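Side-chain contacts in probable 2-phosphosulfolactate phosphatase (Clostridium acetobutylicum, PDB 1VR0), which probably hydrolyses (2R)-O-phospho-3-sulfolactate to (2R)-3-sulfolactate and phosphate, with magnesium as cofactor: residues A[14-19]-A[26-31]; A[48-53]-A[237-242]; A[61-66]-A[81-86]; A[167-172]-A[205-210]; A[176-179]-A[184-187]. All blocks are in the same frame, centred on the assembly; numbering follows the deposited sequence.

Overall arrangement
Contacts 1, 2 and 5 all reach the larger, mixed sheet. Strands 13-18 and 185-187 lie side by side in it, so contacts 1 and 5 touch directly, with Ile-15 packed on Leu-185 and Leu-187. Leu-17 in turn meets Phe-168 and Ser-171, which joins contact 1 to contact 4, while contacts 4 and 5 share helix 165-181. Contact 4 holds Asp-167 of the magnesium site; contact 3 contributes Glu-82, Lys-84 and Gly-85 to the sulfolactate pocket. The centres of contacts 3 and 4 are about 25 Å apart. Contacts 3 and 5 are farthest apart, about 35 Å between centres. Contact 2 touches no other contact; its nearest neighbour, contact 3, comes within about 8 Å at the closest atoms.

Contact 1. Residues A[14-19]-A[26-31]; sequences KIDLII and EEKVKN
Ile-18 lays its terminal methyl against two side chains of the facing loop: CD1 meets the root of Lys-28 (CB, 4.0 Å) and a methyl of Val-29 (CG2, 4.0 Å). Its CG1 branch stands opposite the carbonyl carbon (chi1 -71°) and runs on extended, which carries CD1 out from strand 13-18 to the loop. The Val-29 side chain is crossed at about a right angle. Two residues back on the same side of the strand, Asp-16 brings OD2 to 4.4 Å from Lys-28 CG, so the lysine's methylene chain lies across both the acid and the isoleucine. Its NZ remains 5.0 Å from Asp-16 OD2, too far for a contact, although some attraction between the charges is likely. Asp-16 OD1 is used elsewhere, hydrogen-bonded to Thr-188 OG1 and only weakly to Leu-17 N. Within 26-31 the backbone turns tightly, since Glu-26 O accepts from both Val-29 N and Lys-30 N, each at 2.8 Å. Ile-18 and Val-29 also both touch Val-153, while Ile-15 and Leu-17 turn to helix 165-181. This is the packing of a connection running across one face of the parallel part of the mixed sheet, from strand 13-18 past strand 152-156 to strand 33-37.

Contact 2. Residues A[48-53]-A[237-242]; sequences TALNNG and LVPQYT
Apolar packing carries this contact, with Leu-50 of helix 42-51 meeting both Leu-237 and Pro-239. Leu-50 CB lies 3.9 Å from Leu-237 CD2, and its CD1 lies 3.8 Å from Pro-239 CB and 4.0 Å from Pro-239 CG. One leucine therefore uses its root for the first partner and its tip for the second. With CG set opposite the carbonyl carbon (chi1 -80°), the CD1 branch reaches the proline, and Ile-246 packs on both Leu-50 and Pro-239.

Side chain against backbone comes second. Leu-237 CD2 presses on the peptide leaving Leu-50, at 3.6 Å from Leu-50 C and 3.6 Å from Asn-51 N. Asn-51 adds a looser touch, its OD1 at 4.4 Å from Leu-237 CB.

No hydrogen bond links the two segments; some backbone groups nearby are bonded otherwise. Leu-237 O receives Asn-137 ND2, and on the helix side Gly-53 N donates to Leu-50 O at 3.1 Å. Ala-49 O accepts from the backbone N of the residue after Gly-53, which itself has a positive phi (97°) as the C-prime residue. The contact thus sets a helix C-terminus closed by a Schellman motif against the run leading into strand 240-242 of the mixed sheet.

Contact 3. Residues A[61-66]-A[81-86]; sequences LTVEEA and GERKGL. With 3SL ((2R)-3-sulfolactic acid), chain E.
The backbones of Leu-61 to Val-63 and Arg-83 stay apart, the nearest CA pair being Val-63 and Arg-83 at 9.6 Å, so the arginine side chain spans the gap. Arg-83 NH2 comes to 2.9 Å from Leu-61 O, which sits at the guanidinium edge near its plane; Thr-113 OG1 is a hydrogen-bond partner of the same nitrogen. A bend at chi2 (-60°) curls the chain back, and NH1 donates to Glu-82 O at 3.2 Å, tilted from both the guanidinium and the carbonyl plane. Beside the arginine, Thr-62 is the N-cap of helix 63-73, its OG1 accepting from Glu-65 N at 3.0 Å.

Toward the sulfolactate, Arg-83 to Leu-86 form a type I' turn, and Gly-85 N in it donates to OE1 of the preceding Glu-82 at 2.9 Å, approaching from above the carboxylate plane. Thr-115 OG1 holds that oxygen as well. Gly-85 N is 3.5 Å from ligand C1, Glu-82 CD 3.7 Å from ligand C2, and Asn-95 ND2 and Arg-41 NH1 hydrogen-bond the ligand. The chemistry implies a division of labour: Arg-83 bonds Thr-113 OG1 and Glu-82 O, with NH2 near Leu-61 O, while Glu-82, fixed by two bonds to OE1, lines the sulfolactate pocket.

Contact 4. Residues A[167-172]-A[205-210]; sequences DFICSG and KGFVKY. With MG (magnesium ion), chain D.
Ile-169 projects from helix 165-181 into the angle between Phe-207 and Val-208, a helix-to-helix packing in which the short helix 205-208 packs beside the longer one. The closest CA atoms, those of Ile-169 and Val-208, are 7.7 Å apart, and the contact between them is wholly apolar. Ile-169 divides its two branches between its two partners. CG1 is set opposite the backbone N (chi1 -170°) and leads CD1 to Phe-207, where it lies 3.9 Å from CB and 4.1 Å from CD2. CG2, the other branch, meets Val-208 CG2 at 3.9 Å. Both pairs of side chains cross at a slant, CD1 against the root of the phenylalanine, CG2 against one valine methyl.

The Phe-207 ring has further neighbours. Tyr-210 CD2 stands 3.8 Å above its plane, displaced to the rim, so that the tyrosine turns an edge to the phenylalanine face. Tyr-196 of the second subunit meets Phe-207 edge-to-face, and Val-197 of helix 189-199 touches it within the chain; the contact thereby reaches the dimer interface.

Two residues before Ile-169, the same helix supplies a ligand to the magnesium ion, together with Asp-38 and the carbonyl oxygen of Gly-158. Asp-167 splits its carboxylate: OD2 binds the metal at 2.4 Å, while OD1, held by Met-39 N, also accepts a hydrogen bond at 2.7 Å from water 1, itself a magnesium ligand.

Contact 5. Residues A[176-179]-A[184-187]; sequences NCVM and KLEL
Leu-185 fits its branched end against two consecutive residues of the helix, Val-178 and the selenomethionine Met-179. Its CG stands opposite the carbonyl carbon (chi1 -76°), and CD1 does most of the touching: it is 3.8 Å from Val-178 CG1 and 3.7 Å from Met-179 CG. One leucine methyl thus touches both helix side chains.

The helix residues reach it from different conformations. Val-178 has CG1 opposite its backbone N (chi1 169°), and this branch is the one offered to the leucine. In Met-179 the CG instead lies beside the backbone N: chi1 (-62°) sets it on Leu-185, and the extended chi2 carries the selenium on toward Leu-187, a looser approach of 4.5 Å between Met-179 SE and Leu-187 CD1. The bend at chi3 turns only the last methyl.

The strand supplies Leu-185 and Leu-187 to the helix, their CB atoms both directed to it. Val-178, Leu-185 and Leu-187 also pack on Ile-15 of the adjacent strand 13-18, to which Glu-186 is joined by backbone hydrogen bonds. Val-178 continues to Ala-142 and Ile-145 of helix 138-148, whereas Met-179 and Leu-187 border helix 189-199 at Gln-195 and Thr-192. The C-terminal part of helix 165-181 is thus packed on strand 185-187, the outermost strand at this end of the mixed sheet within the chain, with helices 138-148 and 189-199 alongside.

Contact 1. Residues A[14-19]-A[26-31]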
# COMPACT_ATOMS: atom_id res chain seq x y z
N LYS A 14 -4.21 -14.41 11.09
CA LYS A 14 -3.60 -13.61 10.04
C LYS A 14 -4.08 -12.15 10.14
O LYS A 14 -5.25 -11.90 10.37
CB LYS A 14 -4.01 -14.16 8.66
CG LYS A 14 -3.67 -15.66 8.38
CD LYS A 14 -4.13 -16.16 6.95
CE LYS A 14 -3.56 -17.53 6.49
NZ LYS A 14 -3.68 -18.66 7.49
N ILE A 15 -3.16 -11.20 9.95
CA ILE A 15 -3.49 -9.79 9.92
C ILE A 15 -3.00 -9.16 8.62
O ILE A 15 -1.83 -9.28 8.27
CB ILE A 15 -2.91 -9.05 11.13
CG1 ILE A 15 -3.43 -9.71 12.42
CG2 ILE A 15 -3.31 -7.58 11.11
CD1 ILE A 15 -2.93 -9.11 13.70
N ASP A 16 -3.92 -8.51 7.90
CA ASP A 16 -3.63 -7.85 6.64
C ASP A 16 -3.99 -6.39 6.77
O ASP A 16 -4.61 -5.98 7.74
CB ASP A 16 -4.46 -8.48 5.51
CG ASP A 16 -3.89 -8.22 4.10
OD1 ASP A 16 -2.78 -7.62 3.92
OD2 ASP A 16 -4.55 -8.65 3.14
N LEU A 17 -3.63 -5.61 5.75
CA LEU A 17 -3.92 -4.19 5.71
C LEU A 17 -4.28 -3.79 4.28
O LEU A 17 -3.63 -4.23 3.33
CB LEU A 17 -2.71 -3.41 6.20
CG LEU A 17 -2.90 -1.91 6.28
CD1 LEU A 17 -2.04 -1.40 7.44
CD2 LEU A 17 -2.52 -1.19 4.99
N ILE A 18 -5.31 -2.96 4.14
CA ILE A 18 -5.70 -2.40 2.88
C ILE A 18 -5.44 -0.89 3.00
O ILE A 18 -5.79 -0.27 3.99
CB ILE A 18 -7.14 -2.68 2.62
CG1 ILE A 18 -7.30 -4.18 2.33
CG2 ILE A 18 -7.64 -1.82 1.50
CD1 ILE A 18 -8.73 -4.66 2.20
N ILE A 19 -4.83 -0.32 1.97
CA ILE A 19 -4.27 1.01 2.07
C ILE A 19 -5.25 2.17 1.77
O ILE A 19 -4.89 3.32 2.03
CB ILE A 19 -3.05 1.17 1.16
CG1 ILE A 19 -3.44 0.93 -0.32
CG2 ILE A 19 -1.95 0.20 1.58
CD1 ILE A 19 -2.50 1.65 -1.31
N GLU A 26 -13.12 -7.36 -2.32
CA GLU A 26 -13.97 -8.26 -1.52
C GLU A 26 -13.25 -9.48 -0.94
O GLU A 26 -13.42 -9.80 0.23
CB GLU A 26 -15.09 -8.82 -2.39
CG GLU A 26 -16.47 -8.26 -2.10
CD GLU A 26 -17.56 -9.23 -2.53
OE1 GLU A 26 -17.27 -10.46 -2.65
OE2 GLU A 26 -18.72 -8.77 -2.73
N GLU A 27 -12.46 -10.15 -1.75
CA GLU A 27 -11.81 -11.38 -1.33
C GLU A 27 -10.85 -11.18 -0.17
O GLU A 27 -10.55 -12.14 0.52
CB GLU A 27 -11.08 -12.01 -2.51
CG GLU A 27 -9.93 -11.15 -3.09
CD GLU A 27 -10.36 -10.25 -4.27
OE1 GLU A 27 -11.57 -9.86 -4.37
OE2 GLU A 27 -9.46 -9.94 -5.09
N LYS A 28 -10.37 -9.96 -0.00
CA LYS A 28 -9.51 -9.60 1.13
C LYS A 28 -10.32 -9.23 2.39
O LYS A 28 -9.77 -9.03 3.48
CB LYS A 28 -8.65 -8.38 0.78
CG LYS A 28 -7.50 -8.62 -0.19
CD LYS A 28 -6.81 -7.28 -0.50
CE LYS A 28 -5.57 -7.43 -1.37
NZ LYS A 28 -4.70 -6.24 -1.19
N VAL A 29 -11.63 -9.07 2.23
CA VAL A 29 -12.46 -8.61 3.31
C VAL A 29 -13.45 -9.68 3.79
O VAL A 29 -13.63 -9.84 4.98
CB VAL A 29 -13.14 -7.29 2.91
CG1 VAL A 29 -14.43 -7.11 3.58
CG2 VAL A 29 -12.27 -6.14 3.29
N LYS A 30 -14.03 -10.45 2.87
CA LYS A 30 -15.14 -11.31 3.24
C LYS A 30 -14.78 -12.31 4.36
O LYS A 30 -13.68 -12.82 4.42
CB LYS A 30 -15.80 -11.98 2.03
CG LYS A 30 -14.82 -12.62 1.09
CD LYS A 30 -15.48 -13.73 0.27
CE LYS A 30 -14.46 -14.45 -0.63
NZ LYS A 30 -15.25 -15.58 -1.14
N ASN A 31 -15.74 -12.49 5.27
CA ASN A 31 -15.67 -13.39 6.43
C ASN A 31 -14.58 -13.10 7.46
O ASN A 31 -14.42 -13.86 8.40
CB ASN A 31 -15.62 -14.85 5.99
CG ASN A 31 -16.59 -15.15 4.84
OD1 ASN A 31 -17.74 -14.72 4.85
ND2 ASN A 31 -16.10 -15.89 3.83

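Contact 2. Residues A[48-53]-A[237-242]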
# COMPACT_ATOMS: atom_id res chain seq x y z
N THR A 48 -16.03 8.68 19.36
CA THR A 48 -16.31 9.64 20.38
C THR A 48 -17.84 9.76 20.63
O THR A 48 -18.32 9.71 21.78
CB THR A 48 -15.68 11.00 20.00
OG1 THR A 48 -14.26 10.86 19.95
CG2 THR A 48 -16.04 12.10 21.00
N ALA A 49 -18.58 9.90 19.55
CA ALA A 49 -19.99 10.09 19.65
C ALA A 49 -20.67 8.95 20.39
O ALA A 49 -21.47 9.20 21.31
CB ALA A 49 -20.56 10.23 18.26
N LEU A 50 -20.34 7.72 20.00
CA LEU A 50 -20.90 6.53 20.61
C LEU A 50 -20.51 6.36 22.08
O LEU A 50 -21.35 6.01 22.90
CB LEU A 50 -20.54 5.29 19.79
CG LEU A 50 -21.49 5.21 18.60
CD1 LEU A 50 -20.90 4.54 17.45
CD2 LEU A 50 -22.79 4.52 19.02
N ASN A 51 -19.26 6.68 22.38
CA ASN A 51 -18.78 6.75 23.74
C ASN A 51 -19.52 7.79 24.58
O ASN A 51 -19.61 7.63 25.78
CB ASN A 51 -17.29 7.10 23.74
CG ASN A 51 -16.66 6.95 25.10
OD1 ASN A 51 -16.68 5.87 25.68
ND2 ASN A 51 -16.11 8.03 25.61
N ASN A 52 -20.01 8.86 23.97
CA ASN A 52 -20.78 9.88 24.68
C ASN A 52 -22.29 9.64 24.68
O ASN A 52 -23.06 10.57 24.94
CB ASN A 52 -20.50 11.26 24.08
CG ASN A 52 -19.09 11.73 24.32
OD1 ASN A 52 -18.39 11.20 25.18
ND2 ASN A 52 -18.67 12.75 23.58
N GLY A 53 -22.73 8.42 24.37
CA GLY A 53 -24.10 8.01 24.61
C GLY A 53 -24.99 8.13 23.40
O GLY A 53 -26.21 8.00 23.49
N LEU A 237 -14.68 1.63 24.14
CA LEU A 237 -15.78 1.13 23.34
C LEU A 237 -15.29 0.78 21.93
O LEU A 237 -14.44 1.49 21.36
CB LEU A 237 -16.76 2.27 23.19
CG LEU A 237 -18.21 1.93 23.20
CD1 LEU A 237 -18.62 1.61 24.62
CD2 LEU A 237 -18.93 3.14 22.65
N VAL A 238 -15.84 -0.31 21.38
CA VAL A 238 -15.54 -0.68 20.01
C VAL A 238 -16.79 -0.69 19.16
O VAL A 238 -17.47 -1.69 19.07
CB VAL A 238 -14.91 -2.05 19.93
CG1 VAL A 238 -14.56 -2.37 18.48
CG2 VAL A 238 -13.66 -2.09 20.81
N PRO A 239 -17.09 0.42 18.50
CA PRO A 239 -18.29 0.42 17.67
C PRO A 239 -18.23 -0.61 16.56
O PRO A 239 -17.16 -0.99 16.08
CB PRO A 239 -18.32 1.82 17.07
CG PRO A 239 -17.39 2.64 17.88
CD PRO A 239 -16.36 1.69 18.41
N GLN A 240 -19.40 -1.06 16.16
CA GLN A 240 -19.49 -2.13 15.21
C GLN A 240 -20.58 -1.82 14.20
O GLN A 240 -21.68 -1.45 14.58
CB GLN A 240 -19.76 -3.39 15.99
CG GLN A 240 -19.46 -4.60 15.23
CD GLN A 240 -19.13 -5.81 16.10
OE1 GLN A 240 -18.97 -5.72 17.34
NE2 GLN A 240 -19.01 -6.95 15.43
N TYR A 241 -20.24 -1.94 12.92
CA TYR A 241 -21.19 -1.71 11.82
C TYR A 241 -21.90 -3.02 11.50
O TYR A 241 -21.27 -4.03 11.28
CB TYR A 241 -20.44 -1.16 10.59
CG TYR A 241 -21.27 -0.97 9.33
CD1 TYR A 241 -22.21 0.03 9.24
CD2 TYR A 241 -21.07 -1.77 8.21
CE1 TYR A 241 -22.96 0.20 8.11
CE2 TYR A 241 -21.83 -1.59 7.06
CZ TYR A 241 -22.77 -0.61 7.03
OH TYR A 241 -23.55 -0.41 5.90
N THR A 242 -23.22 -2.98 11.49
CA THR A 242 -24.05 -4.16 11.33
C THR A 242 -25.35 -3.73 10.69
O THR A 242 -26.02 -2.90 11.27
CB THR A 242 -24.40 -4.77 12.73
OG1 THR A 242 -23.19 -5.09 13.45
CG2 THR A 242 -25.24 -6.04 12.57

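Contact 3. Residues A[61-66]-A[81-86]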
# COMPACT_ATOMS: atom_id res chain seq x y z
N LEU A 61 -23.38 7.49 1.82
CA LEU A 61 -22.42 7.92 0.82
C LEU A 61 -22.76 9.30 0.24
O LEU A 61 -21.86 10.02 -0.20
CB LEU A 61 -22.27 6.85 -0.28
CG LEU A 61 -21.71 5.48 0.17
CD1 LEU A 61 -21.41 4.61 -1.00
CD2 LEU A 61 -20.47 5.55 1.09
N THR A 62 -24.02 9.69 0.22
CA THR A 62 -24.35 10.97 -0.39
C THR A 62 -25.15 11.84 0.54
O THR A 62 -25.84 11.34 1.43
CB THR A 62 -25.14 10.81 -1.73
OG1 THR A 62 -26.49 10.38 -1.47
CG2 THR A 62 -24.46 9.81 -2.60
N VAL A 63 -25.08 13.14 0.31
CA VAL A 63 -25.92 14.09 1.02
C VAL A 63 -27.40 13.80 0.80
O VAL A 63 -28.21 13.90 1.72
CB VAL A 63 -25.57 15.54 0.60
CG1 VAL A 63 -26.56 16.56 1.19
CG2 VAL A 63 -24.11 15.85 1.01
N GLU A 64 -27.77 13.44 -0.42
CA GLU A 64 -29.18 13.19 -0.71
C GLU A 64 -29.74 12.02 0.11
O GLU A 64 -30.81 12.09 0.68
CB GLU A 64 -29.34 12.93 -2.19
CG GLU A 64 -30.73 13.13 -2.65
CD GLU A 64 -31.05 12.30 -3.89
OE1 GLU A 64 -32.10 12.59 -4.52
OE2 GLU A 64 -30.24 11.37 -4.22
N GLU A 65 -28.96 10.96 0.20
CA GLU A 65 -29.32 9.79 0.99
C GLU A 65 -29.38 10.12 2.50
O GLU A 65 -30.23 9.59 3.21
CB GLU A 65 -28.36 8.65 0.64
CG GLU A 65 -28.20 7.51 1.64
CD GLU A 65 -29.22 6.39 1.51
OE1 GLU A 65 -30.42 6.66 1.16
OE2 GLU A 65 -28.79 5.23 1.82
N ALA A 66 -28.50 11.02 2.96
CA ALA A 66 -28.50 11.51 4.35
C ALA A 66 -29.78 12.25 4.70
O ALA A 66 -30.33 12.05 5.78
CB ALA A 66 -27.29 12.39 4.62
N GLY A 81 -20.88 15.20 9.54
CA GLY A 81 -19.87 14.79 8.55
C GLY A 81 -19.23 15.97 7.85
O GLY A 81 -19.18 17.07 8.37
N GLU A 82 -18.73 15.73 6.64
CA GLU A 82 -18.06 16.81 5.88
C GLU A 82 -17.88 16.51 4.40
O GLU A 82 -17.90 15.35 3.97
CB GLU A 82 -16.67 17.10 6.46
CG GLU A 82 -15.80 15.86 6.65
CD GLU A 82 -15.20 15.25 5.35
OE1 GLU A 82 -15.05 15.94 4.32
OE2 GLU A 82 -14.85 14.06 5.35
N ARG A 83 -17.66 17.59 3.66
CA ARG A 83 -17.04 17.53 2.34
C ARG A 83 -15.84 18.47 2.32
O ARG A 83 -15.93 19.64 2.73
CB ARG A 83 -18.05 17.88 1.26
CG ARG A 83 -19.12 16.82 1.04
CD ARG A 83 -18.53 15.47 0.61
NE ARG A 83 -19.59 14.53 0.26
CZ ARG A 83 -19.99 13.48 0.98
NH1 ARG A 83 -19.43 13.18 2.16
NH2 ARG A 83 -20.97 12.72 0.51
N LYS A 84 -14.70 17.94 1.86
CA LYS A 84 -13.43 18.68 1.84
C LYS A 84 -13.07 19.16 3.26
O LYS A 84 -12.44 20.21 3.43
CB LYS A 84 -13.50 19.87 0.87
CG LYS A 84 -13.67 19.49 -0.61
CD LYS A 84 -13.80 20.76 -1.50
CE LYS A 84 -13.19 20.59 -2.90
NZ LYS A 84 -12.98 21.92 -3.64
N GLY A 85 -13.50 18.42 4.27
CA GLY A 85 -13.25 18.77 5.66
C GLY A 85 -14.19 19.81 6.25
O GLY A 85 -14.13 20.03 7.45
N LEU A 86 -15.04 20.42 5.42
CA LEU A 86 -15.96 21.48 5.85
C LEU A 86 -17.37 20.95 6.20
O LEU A 86 -17.81 19.92 5.70
CB LEU A 86 -16.10 22.52 4.75
CG LEU A 86 -14.85 23.32 4.37
CD1 LEU A 86 -15.12 24.11 3.08
CD2 LEU A 86 -14.42 24.27 5.49
O11 3SL E . -10.46 16.09 3.25
C1 3SL E . -10.60 16.40 4.45
O12 3SL E . -10.01 17.35 5.02
C2 3SL E . -11.54 15.57 5.23
O2 3SL E . -11.34 14.22 4.82
C3 3SL E . -11.25 15.81 6.70
S 3SL E . -12.07 14.74 7.67
O3S 3SL E . -13.27 15.39 8.23
O1S 3SL E . -12.26 13.37 7.07
O2S 3SL E . -11.26 14.55 8.88

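Contact 4. Residues A[167-172]-A[205-210]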
# COMPACT_ATOMS: atom_id res chain seq x y z
N ASP A 167 -3.70 7.05 8.69
CA ASP A 167 -4.43 5.81 8.85
C ASP A 167 -3.44 4.64 8.99
O ASP A 167 -3.70 3.69 9.68
CB ASP A 167 -5.43 5.59 7.69
CG ASP A 167 -6.58 6.62 7.70
OD1 ASP A 167 -6.89 7.11 8.79
OD2 ASP A 167 -7.16 6.96 6.66
N PHE A 168 -2.30 4.73 8.34
CA PHE A 168 -1.33 3.66 8.31
C PHE A 168 -0.66 3.50 9.67
O PHE A 168 -0.53 2.37 10.17
CB PHE A 168 -0.29 3.96 7.24
CG PHE A 168 0.62 2.80 6.87
CD1 PHE A 168 0.14 1.71 6.15
CD2 PHE A 168 1.99 2.84 7.15
CE1 PHE A 168 0.99 0.66 5.78
CE2 PHE A 168 2.82 1.80 6.78
CZ PHE A 168 2.32 0.71 6.08
N ILE A 169 -0.25 4.61 10.29
CA ILE A 169 0.42 4.50 11.57
C ILE A 169 -0.56 4.04 12.64
O ILE A 169 -0.21 3.32 13.57
CB ILE A 169 1.14 5.81 11.98
CG1 ILE A 169 2.04 5.56 13.21
CG2 ILE A 169 0.18 6.94 12.23
CD1 ILE A 169 3.12 6.65 13.44
N CYS A 170 -1.81 4.49 12.50
CA CYS A 170 -2.86 4.10 13.42
C CYS A 170 -3.10 2.60 13.30
O CYS A 170 -3.25 1.94 14.30
CB CYS A 170 -4.13 4.86 13.11
SG CYS A 170 -5.44 4.50 14.31
N SER A 171 -3.07 2.07 12.07
CA SER A 171 -3.11 0.61 11.87
C SER A 171 -2.00 -0.08 12.62
O SER A 171 -2.21 -1.08 13.27
CB SER A 171 -2.96 0.24 10.42
OG SER A 171 -3.93 0.86 9.60
N GLY A 172 -0.80 0.46 12.50
CA GLY A 172 0.37 -0.06 13.18
C GLY A 172 0.23 -0.09 14.68
O GLY A 172 0.64 -1.05 15.31
N LYS A 205 1.82 11.42 16.90
CA LYS A 205 1.78 12.85 16.53
C LYS A 205 2.88 13.26 15.56
O LYS A 205 2.62 13.86 14.52
CB LYS A 205 1.98 13.71 17.77
CG LYS A 205 0.76 14.38 18.40
CD LYS A 205 1.26 15.12 19.67
CE LYS A 205 0.23 16.06 20.25
NZ LYS A 205 0.85 16.84 21.39
N GLY A 206 4.12 12.95 15.93
CA GLY A 206 5.27 13.43 15.18
C GLY A 206 5.25 12.99 13.73
O GLY A 206 5.49 13.78 12.83
N PHE A 207 4.95 11.73 13.49
CA PHE A 207 5.10 11.17 12.18
C PHE A 207 3.92 11.50 11.28
O PHE A 207 4.04 11.59 10.07
CB PHE A 207 5.30 9.66 12.33
CG PHE A 207 5.74 9.01 11.09
CD1 PHE A 207 7.08 8.91 10.80
CD2 PHE A 207 4.81 8.53 10.18
CE1 PHE A 207 7.49 8.33 9.60
CE2 PHE A 207 5.22 7.93 8.97
CZ PHE A 207 6.54 7.83 8.70
N VAL A 208 2.76 11.71 11.88
CA VAL A 208 1.60 12.08 11.10
C VAL A 208 1.83 13.42 10.38
O VAL A 208 1.29 13.67 9.30
CB VAL A 208 0.35 12.19 11.99
CG1 VAL A 208 -0.85 12.75 11.19
CG2 VAL A 208 -0.00 10.83 12.57
N LYS A 209 2.65 14.29 10.98
CA LYS A 209 2.95 15.58 10.34
C LYS A 209 3.57 15.46 8.94
O LYS A 209 3.57 16.42 8.20
CB LYS A 209 3.79 16.45 11.26
CG LYS A 209 3.02 16.81 12.48
CD LYS A 209 3.81 17.66 13.41
CE LYS A 209 3.11 17.83 14.72
NZ LYS A 209 4.00 18.51 15.65
N TYR A 210 4.06 14.27 8.56
CA TYR A 210 4.52 14.00 7.19
C TYR A 210 3.39 13.64 6.22
O TYR A 210 3.61 13.63 5.03
CB TYR A 210 5.57 12.87 7.19
CG TYR A 210 6.78 13.19 8.04
CD1 TYR A 210 7.52 14.34 7.81
CD2 TYR A 210 7.18 12.35 9.08
CE1 TYR A 210 8.61 14.67 8.59
CE2 TYR A 210 8.31 12.69 9.91
CZ TYR A 210 8.99 13.86 9.65
OH TYR A 210 10.08 14.25 10.39
MG MG D . -8.29 9.01 6.28
O HOH W 1 -7.61 9.72 8.62
O HOH W 2 -6.78 10.91 5.83

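Contact 5. Residues A[176-179]-A[184-187]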
# COMPACT_ATOMS: atom_id res chain seq x y z
N ASN A 176 0.15 -3.43 16.88
CA ASN A 176 1.04 -3.54 18.01
C ASN A 176 0.34 -3.96 19.27
O ASN A 176 0.87 -4.72 20.04
CB ASN A 176 1.76 -2.23 18.26
CG ASN A 176 3.04 -2.43 19.03
OD1 ASN A 176 3.10 -2.21 20.22
ND2 ASN A 176 4.04 -2.92 18.35
N CYS A 177 -0.84 -3.41 19.49
CA CYS A 177 -1.66 -3.72 20.66
C CYS A 177 -2.18 -5.15 20.62
O CYS A 177 -2.36 -5.79 21.68
CB CYS A 177 -2.86 -2.77 20.73
SG CYS A 177 -2.49 -1.02 21.13
N VAL A 178 -2.45 -5.64 19.42
CA VAL A 178 -2.81 -7.03 19.25
C VAL A 178 -1.62 -7.91 19.63
O VAL A 178 -1.79 -8.91 20.31
CB VAL A 178 -3.27 -7.35 17.82
CG1 VAL A 178 -3.39 -8.88 17.60
CG2 VAL A 178 -4.60 -6.68 17.53
N MSE A 179 -0.43 -7.51 19.20
CA MSE A 179 0.79 -8.24 19.51
C MSE A 179 1.10 -8.26 20.99
O MSE A 179 1.62 -9.24 21.50
CB MSE A 179 1.96 -7.66 18.78
CG MSE A 179 1.82 -7.70 17.28
SE MSE A 179 3.45 -6.98 16.34
CE MSE A 179 4.54 -8.79 17.05
N LYS A 184 0.61 -15.71 18.73
CA LYS A 184 0.13 -16.55 17.60
C LYS A 184 -0.40 -15.74 16.41
O LYS A 184 -1.54 -15.88 16.00
CB LYS A 184 -0.95 -17.55 18.02
CG LYS A 184 -0.51 -18.53 19.01
CD LYS A 184 -1.55 -19.63 19.25
CE LYS A 184 -1.10 -20.54 20.40
NZ LYS A 184 -1.22 -22.01 20.16
N LEU A 185 0.47 -14.94 15.82
CA LEU A 185 0.09 -14.05 14.74
C LEU A 185 0.87 -14.32 13.49
O LEU A 185 1.97 -14.78 13.55
CB LEU A 185 0.38 -12.63 15.13
CG LEU A 185 -0.58 -12.01 16.12
CD1 LEU A 185 -0.26 -10.53 16.17
CD2 LEU A 185 -2.00 -12.24 15.68
N GLU A 186 0.27 -13.99 12.36
CA GLU A 186 1.01 -13.91 11.06
C GLU A 186 0.63 -12.63 10.32
O GLU A 186 -0.48 -12.52 9.84
CB GLU A 186 0.69 -15.14 10.22
CG GLU A 186 1.19 -15.02 8.81
CD GLU A 186 1.00 -16.28 8.02
OE1 GLU A 186 -0.04 -16.99 8.22
OE2 GLU A 186 1.90 -16.57 7.18
N LEU A 187 1.55 -11.67 10.25
CA LEU A 187 1.28 -10.41 9.56
C LEU A 187 1.64 -10.50 8.07
O LEU A 187 2.63 -11.15 7.72
CB LEU A 187 2.07 -9.28 10.19
CG LEU A 187 2.05 -9.14 11.69
CD1 LEU A 187 2.49 -7.74 12.06
CD2 LEU A 187 0.68 -9.39 12.27